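PDB 5KTC: FdhC from Acinetobacter nosocomialis, which probably transfers a 3-hydroxybutanoyl group from coenzyme A to the amino group of a dTDP-linked 3-amino-3,6-dideoxy-D-galactose, as a sugar N-acyltransferase of the GNAT superfamily. Local coordinates for residues V2-K7 with L13-E18; N34-K39 with E131-N136; G95-N100 with H140-K145. One frame throughout, in Å; residues are numbered along the deposited sequence.

All three contacts reach the one mixed sheet of the GNAT fold, but at different places. Contact 1, buried, folds the N-terminal segment onto strand 11-15 at the outer edge of the sheet; leucines, a phenylalanine and two waters make it, with a magnesium ion on its outer side. Contact 3 is also buried and lies nearest the middle of the chain, where aromatic rings of strand 91-99 and helix 137-146 meet beside coenzyme A. Contact 2 is at the surface, its centre about 10 Å from that of contact 3, and joins a ligand-binding loop to strand 127-133, the neighbour of strand 91-99. A hydrogen bond between Met-133 O and His-140 NE2 links contacts 2 and 3.

Contact 1: residues V2-K7 with L13-E18; sequences VNFNLK and LRLVEE. With MG (magnesium ion), chain E.
Leu-6 and Leu-13 meet through both backbone and side chain and account for much of the surface the contact buries. Leu-13 N donates to Leu-6 O over 3.0 Å in an almost straight bond, 171° at the hydrogen. The two side chains cross obliquely just beside it, CB of Leu-6 lying 4.1 Å from CB of Leu-13, with the CD1 methyls of both leucines at a similar distance. Further along, the methyls of Leu-15 reach the rim of the Phe-4 ring: CD1 sits near the ring plane, 4.1 Å from Phe-4 CD2. With chi1 at -60°, Phe-4 holds CG anti to its carbonyl carbon, and the ring turns inward, where it also meets Tyr-64 and Phe-66 edge-to-face.

The other side is wet. One water donates to both Leu-6 O and Leu-13 O, so Leu-6 O receives two bonds. A second water accepts from Leu-6 N, 2.9 Å away, and donates to Leu-13 O, bridging the segments where no direct bond joins them. Past these waters lies the magnesium ion, bound by Phe-4 O at 2.4 Å, by Asn-5 OD1 at a longer 2.7 Å, and by a water that accepts from Asn-3 ND2. Phe-4 thus sends its ring into the core and its carbonyl to the metal.

Leu-15 also packs on helix 44-59, and Leu-6 on Ala-118 of helix 107-122. The arrangement is an N-terminal segment folded back along the outermost strand of a GNAT sheet, joined by one direct backbone bond and two water bridges, with a magnesium site on its outer side.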
loop_
_atom_site.group_PDB
_atom_site.type_symbol
_atom_site.label_atom_id
_atom_site.label_comp_id
_atom_site.label_asym_id
_atom_site.label_seq_id
_atom_site.Cartn_x
_atom_site.Cartn_y
_atom_site.Cartn_z
ATOM N N VAL A 2 6.194 16.837 4.037
ATOM C CA VAL A 2 5.340 15.866 4.800
ATOM C C VAL A 2 6.226 14.846 5.515
ATOM O O VAL A 2 7.305 14.496 5.051
ATOM C CB VAL A 2 4.315 15.120 3.891
ATOM C CG1 VAL A 2 3.381 14.239 4.729
ATOM C CG2 VAL A 2 3.504 16.112 3.049
ATOM N N ASN A 3 5.785 14.404 6.670
ATOM C CA ASN A 3 6.434 13.289 7.340
ATOM C C ASN A 3 5.314 12.391 7.913
ATOM O O ASN A 3 4.236 12.858 8.380
ATOM C CB ASN A 3 7.484 13.752 8.360
ATOM C CG ASN A 3 6.984 13.681 9.796
ATOM O OD1 ASN A 3 6.271 14.568 10.260
ATOM N ND2 ASN A 3 7.349 12.622 10.501
ATOM N N PHE A 4 5.536 11.098 7.725
ATOM C CA PHE A 4 4.566 10.089 8.013
ATOM C C PHE A 4 4.897 9.381 9.317
ATOM O O PHE A 4 6.076 9.154 9.651
ATOM C CB PHE A 4 4.496 9.069 6.874
ATOM C CG PHE A 4 4.126 9.685 5.560
ATOM C CD1 PHE A 4 2.788 9.860 5.203
ATOM C CD2 PHE A 4 5.109 10.146 4.693
ATOM C CE1 PHE A 4 2.438 10.446 3.982
ATOM C CE2 PHE A 4 4.755 10.753 3.478
ATOM C CZ PHE A 4 3.427 10.895 3.127
ATOM N N ASN A 5 3.870 8.961 10.002
ATOM C CA ASN A 5 4.034 8.194 11.217
ATOM C C ASN A 5 3.065 7.032 11.127
ATOM O O ASN A 5 2.126 6.965 11.792
ATOM C CB ASN A 5 3.857 9.100 12.431
ATOM C CG ASN A 5 4.932 10.175 12.478
ATOM O OD1 ASN A 5 6.091 9.904 12.733
ATOM N ND2 ASN A 5 4.549 11.387 12.158
ATOM N N LEU A 6 3.387 6.102 10.254
ATOM C CA LEU A 6 2.521 5.009 9.921
ATOM C C LEU A 6 2.969 3.739 10.582
ATOM O O LEU A 6 3.981 3.083 10.217
ATOM C CB LEU A 6 2.458 4.862 8.401
ATOM C CG LEU A 6 2.019 6.078 7.600
ATOM C CD1 LEU A 6 2.321 5.839 6.088
ATOM C CD2 LEU A 6 0.538 6.318 7.833
ATOM N N LYS A 7 2.153 3.313 11.558
ATOM C CA LYS A 7 2.393 2.054 12.223
ATOM C C LYS A 7 1.093 1.419 12.619
ATOM O O LYS A 7 0.185 2.103 12.997
ATOM C CB LYS A 7 3.292 2.239 13.464
ATOM C CG LYS A 7 2.762 3.223 14.528
ATOM C CD LYS A 7 3.721 3.441 15.759
ATOM C CE LYS A 7 3.897 2.163 16.641
ATOM N NZ LYS A 7 5.288 1.801 17.131
ATOM N N LEU A 13 5.526 1.335 8.354
ATOM C CA LEU A 13 5.980 1.791 7.031
ATOM C C LEU A 13 6.959 2.902 7.212
ATOM O O LEU A 13 6.779 3.742 8.056
ATOM C CB LEU A 13 4.830 2.364 6.181
ATOM C CG LEU A 13 3.567 1.557 5.830
ATOM C CD1 LEU A 13 2.846 2.000 4.573
ATOM C CD2 LEU A 13 3.670 0.076 5.867
ATOM N N ARG A 14 7.931 2.986 6.312
ATOM C CA ARG A 14 8.809 4.165 6.224
ATOM C C ARG A 14 9.199 4.448 4.808
ATOM O O ARG A 14 9.218 3.504 3.976
ATOM C CB ARG A 14 10.020 4.022 7.136
ATOM C CG ARG A 14 11.012 2.953 6.693
ATOM C CD ARG A 14 12.455 3.485 6.637
ATOM N NE ARG A 14 13.366 2.427 6.258
ATOM C CZ ARG A 14 13.701 2.071 5.024
ATOM N NH1 ARG A 14 13.253 2.753 3.971
ATOM N NH2 ARG A 14 14.525 1.027 4.844
ATOM N N LEU A 15 9.499 5.713 4.506
ATOM C CA LEU A 15 9.805 6.064 3.099
ATOM C C LEU A 15 11.005 5.342 2.512
ATOM O O LEU A 15 12.032 5.151 3.190
ATOM C CB LEU A 15 10.003 7.566 2.989
ATOM C CG LEU A 15 8.732 8.405 3.261
ATOM C CD1 LEU A 15 8.983 9.903 3.344
ATOM C CD2 LEU A 15 7.693 8.120 2.192
ATOM N N VAL A 16 10.871 4.958 1.242
ATOM C CA VAL A 16 11.955 4.320 0.475
ATOM C C VAL A 16 13.196 5.208 0.385
ATOM O O VAL A 16 13.074 6.434 0.225
ATOM C CB VAL A 16 11.444 3.909 -0.923
ATOM C CG1 VAL A 16 12.560 3.524 -1.887
ATOM C CG2 VAL A 16 10.494 2.742 -0.726
ATOM N N GLU A 17 14.365 4.591 0.521
ATOM C CA GLU A 17 15.670 5.303 0.259
ATOM C C GLU A 17 16.425 4.540 -0.847
ATOM O O GLU A 17 16.109 3.360 -1.128
ATOM C CB GLU A 17 16.530 5.358 1.529
ATOM C CG GLU A 17 15.935 5.982 2.799
ATOM C CD GLU A 17 15.613 7.457 2.669
ATOM O OE1 GLU A 17 14.815 7.957 3.479
ATOM O OE2 GLU A 17 16.165 8.137 1.775
ATOM N N GLU A 18 17.433 5.180 -1.463
ATOM C CA GLU A 18 18.277 4.505 -2.490
ATOM C C GLU A 18 18.859 3.179 -2.037
ATOM O O GLU A 18 18.957 2.202 -2.823
ATOM C CB GLU A 18 19.425 5.418 -2.988
ATOM C CG GLU A 18 19.004 6.358 -4.097
ATOM C CD GLU A 18 20.177 7.171 -4.640
ATOM O OE1 GLU A 18 21.213 6.552 -5.004
ATOM O OE2 GLU A 18 20.047 8.412 -4.689
HETATM MG MG MG E . 7.793 8.439 11.148
HETATM O O HOH W 1 8.665 10.385 10.213
HETATM O O HOH W 2 6.546 4.006 11.064
HETATM O O HOH W 3 5.785 6.290 8.593
#

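Contact 2: residues N34-K39 with E131-N136; sequences NTYISK and EVMKGN. With FUH ([[(2~{R},3~{S},5~{R})-5-[5-methyl-2,4-bis(oxidanylidene)pyrimidin-1-yl]-3-oxidanyl-oxolan-2-yl]methoxy-oxidanyl-phosphoryl] [(2~{R},3~{R},4~{S},5~{R},6~{R})-6-methyl-3,5-bis(oxidanyl)-4-[[(3~{R})-3-oxidanylbutanoyl]amino]oxan-2-yl] hydrogen phosphate), chain C.
Tyr-36 carries the contact, its ring lying against Met-133, Gly-135 and Asn-136 at and just past the end of strand 127-133. Chi1 of -59° sets CG anti to the carbonyl carbon and aims the ring at these residues.

The ring contacts come first. Asn-136 lies over one face: its CB is 3.8 Å from the ring centroid, 15° off the normal, a CH-pi contact, and its amide stacks on the ring with the planes 22° apart. Asn-136 CG comes within 3.2 Å of Tyr-36 CD2, a tight carbon contact. Thr-35 CG2 sits over the centre of the opposite face, so the ring is clasped from both sides. Met-133 comes to the edge with SD 5.4 Å from the centroid, a Met-aromatic contact, while its CB touches Tyr-36 CD1 at 3.7 Å.

Polar links are few. Tyr-36 OH ends 3.0 Å from Gly-135 O, within the type II turn from Met-133 to Asn-136. One water accepts from Met-133 N and donates to Tyr-36 O, tying the two backbones together. Asn-136 ND2 is bonded to O5P of coenzyme A.

Ligand contacts follow from both segments. Ser-38 bonds one oxygen of each phosphate of the dTDP-sugar product: its N donates to O7, and OG, 2.6 Å away, to O11. Across the sugar, the product amide N1 donates to Glu-131 O, so strand 127-133 contacts the amide that links acyl group and sugar.

The ring packing and a backbone water bridge thus join loop and strand end, while backbone and hydroxyl groups are turned to the product. The stacked Asn-136 amide also reaches coenzyme A, so this one junction borders both products.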
loop_
_atom_site.group_PDB
_atom_site.type_symbol
_atom_site.label_atom_id
_atom_site.label_comp_id
_atom_site.label_asym_id
_atom_site.label_seq_id
_atom_site.Cartn_x
_atom_site.Cartn_y
_atom_site.Cartn_z
ATOM N N ASN A 34 5.518 -11.889 -8.401
ATOM C CA ASN A 34 5.408 -10.922 -9.416
ATOM C C ASN A 34 4.518 -11.271 -10.579
ATOM O O ASN A 34 4.647 -10.648 -11.623
ATOM C CB ASN A 34 6.759 -10.477 -9.930
ATOM C CG ASN A 34 7.556 -11.546 -10.699
ATOM O OD1 ASN A 34 7.084 -12.621 -11.031
ATOM N ND2 ASN A 34 8.823 -11.220 -10.961
ATOM N N THR A 35 3.637 -12.258 -10.383
ATOM C CA THR A 35 2.704 -12.689 -11.444
ATOM C C THR A 35 1.918 -11.494 -12.008
ATOM O O THR A 35 1.741 -11.410 -13.193
ATOM C CB THR A 35 1.702 -13.690 -10.908
ATOM O OG1 THR A 35 2.410 -14.745 -10.243
ATOM C CG2 THR A 35 0.828 -14.271 -12.064
ATOM N N TYR A 36 1.492 -10.573 -11.146
ATOM C CA TYR A 36 0.533 -9.533 -11.556
ATOM C C TYR A 36 1.044 -8.086 -11.357
ATOM O O TYR A 36 0.238 -7.122 -11.204
ATOM C CB TYR A 36 -0.732 -9.774 -10.770
ATOM C CG TYR A 36 -1.356 -11.121 -10.966
ATOM C CD1 TYR A 36 -1.965 -11.472 -12.177
ATOM C CD2 TYR A 36 -1.384 -12.034 -9.946
ATOM C CE1 TYR A 36 -2.541 -12.715 -12.337
ATOM C CE2 TYR A 36 -1.981 -13.244 -10.091
ATOM C CZ TYR A 36 -2.548 -13.604 -11.291
ATOM O OH TYR A 36 -3.156 -14.859 -11.402
ATOM N N ILE A 37 2.360 -7.928 -11.323
ATOM C CA ILE A 37 2.935 -6.613 -11.255
ATOM C C ILE A 37 3.803 -6.388 -12.460
ATOM O O ILE A 37 4.052 -7.349 -13.226
ATOM C CB ILE A 37 3.672 -6.362 -9.910
ATOM C CG1 ILE A 37 5.002 -7.080 -9.907
ATOM C CG2 ILE A 37 2.798 -6.861 -8.757
ATOM C CD1 ILE A 37 5.864 -6.829 -8.694
ATOM N N SER A 38 4.258 -5.143 -12.642
ATOM C CA SER A 38 5.075 -4.789 -13.802
ATOM C C SER A 38 6.482 -5.367 -13.724
ATOM O O SER A 38 7.108 -5.349 -12.669
ATOM C CB SER A 38 5.209 -3.273 -13.972
ATOM O OG SER A 38 3.976 -2.610 -14.264
ATOM N N LYS A 39 7.003 -5.899 -14.838
ATOM C CA LYS A 39 8.437 -6.247 -14.915
ATOM C C LYS A 39 9.289 -5.081 -14.519
ATOM O O LYS A 39 9.034 -3.955 -14.899
ATOM C CB LYS A 39 8.871 -6.528 -16.367
ATOM C CG LYS A 39 8.173 -7.649 -17.023
ATOM C CD LYS A 39 8.736 -7.857 -18.426
ATOM C CE LYS A 39 8.179 -9.171 -18.936
ATOM N NZ LYS A 39 8.832 -9.638 -20.172
ATOM N N GLU A 131 -5.992 -0.423 -9.657
ATOM C CA GLU A 131 -6.399 -1.533 -10.503
ATOM C C GLU A 131 -5.742 -2.841 -10.071
ATOM O O GLU A 131 -4.713 -2.819 -9.405
ATOM C CB GLU A 131 -6.049 -1.241 -11.952
ATOM C CG GLU A 131 -4.608 -1.041 -12.300
ATOM C CD GLU A 131 -4.123 0.376 -12.373
ATOM O OE1 GLU A 131 -2.934 0.613 -12.131
ATOM O OE2 GLU A 131 -4.906 1.272 -12.690
ATOM N N VAL A 132 -6.352 -3.962 -10.466
ATOM C CA VAL A 132 -5.911 -5.293 -10.096
ATOM C C VAL A 132 -6.075 -6.167 -11.330
ATOM O O VAL A 132 -7.126 -6.119 -11.985
ATOM C CB VAL A 132 -6.793 -5.853 -9.005
ATOM C CG1 VAL A 132 -6.385 -7.248 -8.587
ATOM C CG2 VAL A 132 -6.833 -4.906 -7.795
ATOM N N MET A 133 -5.051 -6.921 -11.693
ATOM C CA MET A 133 -5.167 -7.771 -12.888
ATOM C C MET A 133 -6.225 -8.819 -12.764
ATOM O O MET A 133 -6.381 -9.422 -11.746
ATOM C CB MET A 133 -3.840 -8.440 -13.247
ATOM C CG MET A 133 -2.876 -7.481 -13.965
ATOM S SD MET A 133 -1.460 -8.346 -14.702
ATOM C CE MET A 133 -2.182 -9.055 -16.205
ATOM N N LYS A 134 -6.957 -9.053 -13.849
ATOM C CA LYS A 134 -7.871 -10.158 -13.901
ATOM C C LYS A 134 -7.017 -11.421 -13.702
ATOM O O LYS A 134 -5.923 -11.452 -14.157
ATOM C CB LYS A 134 -8.577 -10.113 -15.249
ATOM C CG LYS A 134 -9.525 -8.943 -15.421
ATOM C CD LYS A 134 -10.185 -8.989 -16.815
ATOM C CE LYS A 134 -11.628 -8.515 -16.845
ATOM N NZ LYS A 134 -11.868 -7.781 -18.146
ATOM N N GLY A 135 -7.497 -12.366 -12.917
ATOM C CA GLY A 135 -6.725 -13.530 -12.505
ATOM C C GLY A 135 -6.192 -13.445 -11.097
ATOM O O GLY A 135 -5.948 -14.479 -10.479
ATOM N N ASN A 136 -6.022 -12.221 -10.554
ATOM C CA ASN A 136 -5.474 -12.024 -9.182
ATOM C C ASN A 136 -6.573 -12.074 -8.135
ATOM O O ASN A 136 -6.855 -11.114 -7.368
ATOM C CB ASN A 136 -4.689 -10.704 -9.142
ATOM C CG ASN A 136 -3.621 -10.664 -8.054
ATOM O OD1 ASN A 136 -3.449 -11.589 -7.273
ATOM N ND2 ASN A 136 -2.894 -9.558 -8.014
HETATM O O1 FUH C . -0.634 -2.879 -6.607
HETATM C C1 FUH C . -1.612 -2.551 -7.270
HETATM C C2 FUH C . -2.910 -2.142 -6.656
HETATM C C3 FUH C . -3.093 -2.701 -5.269
HETATM O O2 FUH C . -3.759 -3.988 -5.301
HETATM C C4 FUH C . -3.973 -1.797 -4.442
HETATM N N1 FUH C . -1.577 -2.495 -8.661
HETATM C C5 FUH C . -0.291 -2.541 -9.366
HETATM C C6 FUH C . -0.344 -3.503 -10.567
HETATM O O3 FUH C . -1.370 -3.095 -11.368
HETATM C C7 FUH C . 0.882 -3.444 -11.449
HETATM C C8 FUH C . 0.735 -4.174 -12.806
HETATM O O4 FUH C . 1.215 -2.080 -11.758
HETATM C C9 FUH C . 0.068 -1.146 -9.848
HETATM O O5 FUH C . 0.337 -0.253 -8.757
HETATM C C10 FUH C . 1.319 -1.193 -10.630
HETATM O O6 FUH C . 2.346 -1.638 -9.757
HETATM P P1 FUH C . 3.865 -1.537 -10.137
HETATM O O7 FUH C . 4.313 -2.656 -11.003
HETATM O O8 FUH C . 4.575 -1.567 -8.783
HETATM O O9 FUH C . 4.236 -0.078 -10.652
HETATM P P2 FUH C . 4.122 0.608 -12.094
HETATM O O10 FUH C . 3.412 1.903 -11.901
HETATM O O11 FUH C . 3.391 -0.380 -12.994
HETATM O O12 FUH C . 5.652 0.784 -12.399
HETATM C C11 FUH C . 6.083 1.789 -13.323
HETATM C C12 FUH C . 7.376 1.326 -13.946
HETATM C C13 FUH C . 7.349 -0.143 -14.418
HETATM O O13 FUH C . 8.138 -0.340 -15.605
HETATM C C14 FUH C . 8.058 -0.920 -13.317
HETATM C C15 FUH C . 9.039 0.112 -12.817
HETATM O O14 FUH C . 8.436 1.419 -12.989
HETATM N N2 FUH C . 9.353 0.083 -11.372
HETATM C C16 FUH C . 8.399 0.360 -10.440
HETATM C C17 FUH C . 8.732 0.392 -9.084
HETATM C C18 FUH C . 7.711 0.710 -8.013
HETATM C C19 FUH C . 10.085 0.090 -8.738
HETATM O O15 FUH C . 10.450 0.159 -7.493
HETATM N N3 FUH C . 11.004 -0.179 -9.676
HETATM C C20 FUH C . 10.640 -0.136 -10.962
HETATM O O16 FUH C . 11.544 -0.428 -11.881
HETATM O O HOH W 4 -2.429 -6.490 -10.865
#

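Contact 3: residues G95-N100 with H140-K145; sequences GSWILN and HSFHLK. With COA (coenzyme A), chain D.
An aromatic cluster of Trp-97, Phe-142 and His-143 joins strand 91-99 to helix 137-146 in the coenzyme A site of the GNAT fold. Trp-97 points its six-membered ring at the helix, CG being anti to the backbone N (chi1 -174°), and CH2 at the ring's far end comes 3.5 Å from Phe-142 CE1. The pair is edge-to-face: the tryptophan edge meets the phenylalanine face, with centroids 5.1 Å apart and planes at 60°. Next to it, Trp-97 CZ3 lies 3.8 Å from His-143 CE1, the rings passing obliquely, neither stacked nor edge-to-face.

Coenzyme A lies against the cluster. Its CEP methyl lies over the centre of one face of the Trp-97 indole, 3.7 Å above the plane, and the adenine N7A approaches Phe-142 CD2. The backbone holds the pantetheine arm with one bond in each direction: N4P donates to Trp-97 O at 2.7 Å, and Leu-99 N donates to O9P at 2.8 Å, both at 167°. The arm thus pairs with the strand edge much as a beta strand would, as is usual in GNAT enzymes.

Two ring nitrogens have partners outside the cluster: Trp-97 NE1 is bonded to Ser-111 OG, and His-143 NE2 to O2 of the dTDP-sugar product. Contacts between the segments are thus wholly van der Waals and aromatic, while these two nitrogens bond beyond them. One indole serves helix and cofactor at once, its far edge on Phe-142 and one face under the pantetheine methyl, and His-143 links the same cluster to the hydroxyl of the product's acyl group.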
loop_
_atom_site.group_PDB
_atom_site.type_symbol
_atom_site.label_atom_id
_atom_site.label_comp_id
_atom_site.label_asym_id
_atom_site.label_seq_id
_atom_site.Cartn_x
_atom_site.Cartn_y
_atom_site.Cartn_z
ATOM N N GLY A 95 -0.727 1.266 -5.032
ATOM C CA GLY A 95 -0.311 0.008 -5.613
ATOM C C GLY A 95 1.134 -0.278 -5.310
ATOM O O GLY A 95 1.616 -0.006 -4.185
ATOM N N SER A 96 1.848 -0.844 -6.284
ATOM C CA SER A 96 3.149 -1.458 -6.010
ATOM C C SER A 96 3.158 -2.288 -4.714
ATOM O O SER A 96 4.116 -2.230 -3.907
ATOM C CB SER A 96 4.306 -0.456 -6.039
ATOM O OG SER A 96 4.325 0.370 -7.186
ATOM N N TRP A 97 2.090 -3.042 -4.522
ATOM C CA TRP A 97 1.741 -3.545 -3.191
ATOM C C TRP A 97 2.189 -4.988 -3.180
ATOM O O TRP A 97 1.597 -5.852 -3.879
ATOM C CB TRP A 97 0.275 -3.486 -2.983
ATOM C CG TRP A 97 -0.200 -3.836 -1.602
ATOM C CD1 TRP A 97 0.425 -3.603 -0.418
ATOM C CD2 TRP A 97 -1.461 -4.440 -1.293
ATOM N NE1 TRP A 97 -0.389 -4.032 0.622
ATOM C CE2 TRP A 97 -1.551 -4.527 0.110
ATOM C CE3 TRP A 97 -2.520 -4.918 -2.078
ATOM C CZ2 TRP A 97 -2.628 -5.101 0.751
ATOM C CZ3 TRP A 97 -3.629 -5.495 -1.436
ATOM C CH2 TRP A 97 -3.674 -5.548 -0.017
ATOM N N ILE A 98 3.241 -5.250 -2.411
ATOM C CA ILE A 98 3.889 -6.553 -2.408
ATOM C C ILE A 98 4.272 -6.927 -0.982
ATOM O O ILE A 98 4.819 -6.108 -0.246
ATOM C CB ILE A 98 5.157 -6.627 -3.262
ATOM C CG1 ILE A 98 4.953 -6.018 -4.674
ATOM C CG2 ILE A 98 5.527 -8.079 -3.437
ATOM C CD1 ILE A 98 6.185 -5.661 -5.448
ATOM N N LEU A 99 3.949 -8.158 -0.603
ATOM C CA LEU A 99 4.388 -8.698 0.703
ATOM C C LEU A 99 5.076 -10.066 0.485
ATOM O O LEU A 99 4.535 -10.891 -0.252
ATOM C CB LEU A 99 3.187 -8.859 1.611
ATOM C CG LEU A 99 2.589 -7.564 2.180
ATOM C CD1 LEU A 99 1.288 -7.876 2.875
ATOM C CD2 LEU A 99 3.520 -6.837 3.148
ATOM N N ASN A 100 6.210 -10.304 1.140
ATOM C CA ASN A 100 6.951 -11.568 0.888
ATOM C C ASN A 100 6.566 -12.595 1.942
ATOM O O ASN A 100 5.723 -12.316 2.807
ATOM C CB ASN A 100 8.473 -11.336 0.852
ATOM C CG ASN A 100 9.058 -10.857 2.167
ATOM O OD1 ASN A 100 8.525 -11.057 3.244
ATOM N ND2 ASN A 100 10.182 -10.145 2.062
ATOM N N HIS A 140 -8.746 -9.130 -5.755
ATOM C CA HIS A 140 -10.097 -8.625 -5.998
ATOM C C HIS A 140 -10.919 -8.800 -4.750
ATOM O O HIS A 140 -11.562 -7.862 -4.265
ATOM C CB HIS A 140 -10.757 -9.301 -7.214
ATOM C CG HIS A 140 -10.002 -9.086 -8.496
ATOM N ND1 HIS A 140 -9.986 -7.874 -9.138
ATOM C CD2 HIS A 140 -9.231 -9.901 -9.235
ATOM C CE1 HIS A 140 -9.248 -7.947 -10.234
ATOM N NE2 HIS A 140 -8.735 -9.158 -10.288
ATOM N N SER A 141 -10.876 -10.001 -4.196
ATOM C CA SER A 141 -11.721 -10.343 -3.092
ATOM C C SER A 141 -11.389 -9.494 -1.838
ATOM O O SER A 141 -12.275 -8.988 -1.110
ATOM C CB SER A 141 -11.604 -11.860 -2.874
ATOM O OG SER A 141 -12.287 -12.198 -1.718
ATOM N N PHE A 142 -10.094 -9.272 -1.630
ATOM C CA PHE A 142 -9.638 -8.405 -0.576
ATOM C C PHE A 142 -10.223 -7.011 -0.650
ATOM O O PHE A 142 -10.709 -6.498 0.325
ATOM C CB PHE A 142 -8.080 -8.267 -0.630
ATOM C CG PHE A 142 -7.509 -7.384 0.433
ATOM C CD1 PHE A 142 -7.427 -6.000 0.270
ATOM C CD2 PHE A 142 -7.023 -7.942 1.628
ATOM C CE1 PHE A 142 -6.898 -5.200 1.280
ATOM C CE2 PHE A 142 -6.503 -7.150 2.619
ATOM C CZ PHE A 142 -6.436 -5.772 2.457
ATOM N N HIS A 143 -10.011 -6.370 -1.783
ATOM C CA HIS A 143 -10.492 -4.991 -2.003
ATOM C C HIS A 143 -12.021 -4.866 -1.923
ATOM O O HIS A 143 -12.532 -3.956 -1.246
ATOM C CB HIS A 143 -9.994 -4.406 -3.332
ATOM C CG HIS A 143 -8.509 -4.198 -3.374
ATOM N ND1 HIS A 143 -7.852 -3.409 -2.463
ATOM C CD2 HIS A 143 -7.560 -4.691 -4.199
ATOM C CE1 HIS A 143 -6.563 -3.389 -2.753
ATOM N NE2 HIS A 143 -6.356 -4.164 -3.803
ATOM N N LEU A 144 -12.738 -5.816 -2.508
ATOM C CA LEU A 144 -14.235 -5.806 -2.382
ATOM C C LEU A 144 -14.643 -5.948 -0.948
ATOM O O LEU A 144 -15.479 -5.215 -0.466
ATOM C CB LEU A 144 -14.906 -6.895 -3.225
ATOM C CG LEU A 144 -14.745 -6.651 -4.716
ATOM C CD1 LEU A 144 -14.863 -7.868 -5.670
ATOM C CD2 LEU A 144 -15.639 -5.510 -5.166
ATOM N N LYS A 145 -14.020 -6.850 -0.232
ATOM C CA LYS A 145 -14.318 -7.003 1.170
ATOM C C LYS A 145 -14.109 -5.717 1.966
ATOM O O LYS A 145 -14.919 -5.352 2.812
ATOM C CB LYS A 145 -13.502 -8.132 1.804
ATOM C CG LYS A 145 -13.877 -8.486 3.269
ATOM C CD LYS A 145 -13.249 -9.839 3.665
ATOM C CE LYS A 145 -13.429 -10.228 5.142
ATOM N NZ LYS A 145 -14.860 -10.189 5.584
HETATM N N1A COA D . -10.939 -8.464 7.311
HETATM C C2A COA D . -10.343 -9.399 8.086
HETATM N N3A COA D . -9.374 -10.201 7.636
HETATM C C4A COA D . -8.916 -10.011 6.408
HETATM C C5A COA D . -9.494 -8.972 5.519
HETATM C C6A COA D . -10.575 -8.181 6.054
HETATM N N6A COA D . -11.168 -7.233 5.332
HETATM N N7A COA D . -8.838 -9.026 4.368
HETATM C C8A COA D . -7.928 -10.015 4.481
HETATM N N9A COA D . -7.988 -10.608 5.704
HETATM C C1B COA D . -7.134 -11.704 6.210
HETATM C C2B COA D . -6.990 -12.781 5.128
HETATM O O2B COA D . -8.056 -13.745 5.144
HETATM C C3B COA D . -5.642 -13.343 5.426
HETATM O O3B COA D . -5.781 -14.211 6.554
HETATM P P3B COA D . -5.682 -15.804 6.366
HETATM O O7A COA D . -4.218 -16.059 6.747
HETATM O O8A COA D . -6.693 -16.094 7.439
HETATM O O9A COA D . -6.042 -16.123 4.937
HETATM C C4B COA D . -4.852 -12.129 5.863
HETATM O O4B COA D . -5.803 -11.217 6.438
HETATM C C5B COA D . -3.998 -11.538 4.760
HETATM O O5B COA D . -4.804 -11.182 3.659
HETATM P P1A COA D . -4.532 -11.832 2.244
HETATM O O1A COA D . -5.683 -11.455 1.336
HETATM O O2A COA D . -3.983 -13.232 2.289
HETATM O O3A COA D . -3.338 -10.960 1.587
HETATM P P2A COA D . -1.852 -11.290 1.262
HETATM O O4A COA D . -1.018 -11.606 2.475
HETATM O O5A COA D . -1.731 -12.279 0.117
HETATM O O6A COA D . -1.306 -9.883 0.743
HETATM C CBP COA D . -0.680 -8.968 -1.427
HETATM C CCP COA D . -1.824 -9.374 -0.482
HETATM C CDP COA D . -1.320 -8.495 -2.708
HETATM C CEP COA D . 0.146 -7.841 -0.814
HETATM C CAP COA D . 0.229 -10.197 -1.673
HETATM O OAP COA D . -0.675 -11.310 -1.974
HETATM C C9P COA D . 1.251 -9.998 -2.718
HETATM O O9P COA D . 2.359 -9.440 -2.571
HETATM N N8P COA D . 0.882 -10.476 -3.924
HETATM C C7P COA D . 1.741 -10.347 -5.040
HETATM C C6P COA D . 1.917 -8.954 -5.591
HETATM C C5P COA D . 0.596 -8.444 -6.108
HETATM O O5P COA D . -0.061 -9.156 -6.887
HETATM N N4P COA D . 0.201 -7.269 -5.661
HETATM C C3P COA D . -1.122 -6.721 -5.978
HETATM C C2P COA D . -1.197 -6.156 -7.409
HETATM S S1P COA D . -2.942 -5.756 -7.796
#